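Local coordinates for inulin fructotransferase (Bacillus sp. snu-7, PDB 2INV), which converts inulin into difructose anhydride by intramolecular fructosyl transfer, on a right-handed parallel beta-helix scaffold, at residues P26-T29 with G35-I38. Residues are numbered along the deposited sequence; the frame is centred on the assembly and turned at random.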
ATOM      1  N   PRO A  26       2.028  42.023 -12.240  1.00 26.34           N
ATOM      2  CA  PRO A  26       1.659  42.093 -10.827  1.00 25.76           C
ATOM      3  C   PRO A  26       0.262  41.662 -10.358  1.00 24.83           C
ATOM      4  O   PRO A  26       0.143  41.138  -9.253  1.00 26.21           O
ATOM      5  CB  PRO A  26       1.977  43.541 -10.482  1.00 26.01           C
ATOM      6  CG  PRO A  26       3.299  43.698 -11.176  1.00 26.93           C
ATOM      7  CD  PRO A  26       3.036  43.061 -12.541  1.00 27.32           C
ATOM      8  N   GLU A  27      -0.803  41.875 -11.130  1.00 23.92           N
ATOM      9  CA  GLU A  27      -2.097  41.434 -10.598  1.00 22.51           C
ATOM     10  C   GLU A  27      -2.557  40.074 -11.146  1.00 21.61           C
ATOM     11  O   GLU A  27      -3.704  39.675 -10.947  1.00 20.79           O
ATOM     12  CB  GLU A  27      -3.193  42.494 -10.798  1.00 22.74           C
ATOM     13  CG  GLU A  27      -3.312  43.491  -9.624  1.00 24.31           C
ATOM     14  CD  GLU A  27      -3.947  44.830 -10.015  1.00 23.20           C
ATOM     15  OE1 GLU A  27      -3.639  45.346 -11.108  1.00 24.35           O
ATOM     16  OE2 GLU A  27      -4.770  45.370  -9.242  1.00 25.37           O
ATOM     17  N   VAL A  28      -1.654  39.360 -11.818  1.00 20.03           N
ATOM     18  CA  VAL A  28      -1.961  38.025 -12.326  1.00 20.17           C
ATOM     19  C   VAL A  28      -1.518  37.085 -11.199  1.00 18.97           C
ATOM     20  O   VAL A  28      -0.374  36.618 -11.173  1.00 19.17           O
ATOM     21  CB  VAL A  28      -1.172  37.693 -13.621  1.00 19.70           C
ATOM     22  CG1 VAL A  28      -1.426  36.237 -14.020  1.00 21.73           C
ATOM     23  CG2 VAL A  28      -1.605  38.621 -14.743  1.00 21.83           C
ATOM     24  N   THR A  29      -2.443  36.830 -10.273  1.00 18.06           N
ATOM     25  CA  THR A  29      -2.231  35.988  -9.098  1.00 15.68           C
ATOM     26  C   THR A  29      -2.562  34.516  -9.300  1.00 15.60           C
ATOM     27  O   THR A  29      -3.026  34.110 -10.359  1.00 14.68           O
ATOM     28  CB  THR A  29      -3.108  36.478  -7.946  1.00 16.55           C
ATOM     29  OG1 THR A  29      -4.482  36.419  -8.352  1.00 16.62           O
ATOM     30  CG2 THR A  29      -2.757  37.910  -7.568  1.00 18.87           C
ATOM     31  N   GLY A  35      -1.618  29.134 -13.356  1.00 13.62           N
ATOM     32  CA  GLY A  35      -0.797  28.575 -14.413  1.00 12.47           C
ATOM     33  C   GLY A  35       0.320  29.550 -14.735  1.00 13.56           C
ATOM     34  O   GLY A  35       1.488  29.169 -14.817  1.00 14.31           O
ATOM     35  N   ALA A  36      -0.045  30.818 -14.897  1.00 13.07           N
ATOM     36  CA  ALA A  36       0.921  31.864 -15.196  1.00 12.81           C
ATOM     37  C   ALA A  36       1.942  31.981 -14.075  1.00 12.32           C
ATOM     38  O   ALA A  36       3.141  32.146 -14.327  1.00 13.10           O
ATOM     39  CB  ALA A  36       0.203  33.198 -15.396  1.00 11.25           C
ATOM     40  N   VAL A  37       1.454  31.897 -12.839  1.00 11.60           N
ATOM     41  CA  VAL A  37       2.287  31.992 -11.649  1.00 12.50           C
ATOM     42  C   VAL A  37       3.335  30.896 -11.586  1.00 12.58           C
ATOM     43  O   VAL A  37       4.517  31.170 -11.377  1.00 11.73           O
ATOM     44  CB  VAL A  37       1.423  31.918 -10.372  1.00 12.25           C
ATOM     45  CG1 VAL A  37       2.293  32.033  -9.139  1.00 12.55           C
ATOM     46  CG2 VAL A  37       0.378  33.024 -10.398  1.00 13.20           C
ATOM     47  N   ILE A  38       2.904  29.652 -11.761  1.00 13.29           N
ATOM     48  CA  ILE A  38       3.834  28.536 -11.702  1.00 12.79           C
ATOM     49  C   ILE A  38       4.846  28.609 -12.841  1.00 13.26           C
ATOM     50  O   ILE A  38       6.027  28.329 -12.639  1.00 12.90           O
ATOM     51  CB  ILE A  38       3.094  27.187 -11.730  1.00 13.75           C
ATOM     52  CG1 ILE A  38       2.130  27.122 -10.544  1.00 13.82           C
ATOM     53  CG2 ILE A  38       4.090  26.041 -11.656  1.00 13.52           C
ATOM     54  CD1 ILE A  38       1.283  25.868 -10.495  1.00 14.76           C
TER
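Val28 and Ala36 meet where a loop turns into helix 30-48, and together with Val37 they give a worked example of a helix N-terminus whose own lead-in folds back on its second turn. The setting is the N-terminal end of a right-handed parallel beta-helix, far from the centre of the chain. Val28 sits at the middle of an inverse gamma turn, closed by a weak bond from Thr29 N to Glu27 O, 3.2 Å long; this tight bend swings the chain round to Thr29, the N-cap residue, whose side chain caps a backbone N just inside the helix.

The close-packed side is carried by Val37. Its CG2 lies anti to its own carbonyl carbon and presses against the backbone of Thr29 rather than a side chain, 3.5 Å from Thr29 C, with Thr29 O nearly as close. The same methyl also comes within 3.8 Å of Val28 O, so one branch fits against the main chain of two successive residues. Trp20 and Ile22, from the loop preceding the helix, also touch Val37, which is buried.

Toward solvent the contact thins. The side chain of Thr29, an exposed residue, points away from residues 35-38, in keeping with its capping role at the start of the helix. No hydrogen bond crosses between residues 26-29 and 35-38, and the two sides together bury just 125 Å². On this partly exposed flank, methyl meets methyl: with chi1 at 174°, Val28 holds CG1 anti to its backbone N and brings it to 3.7 Å from Ala36 CB.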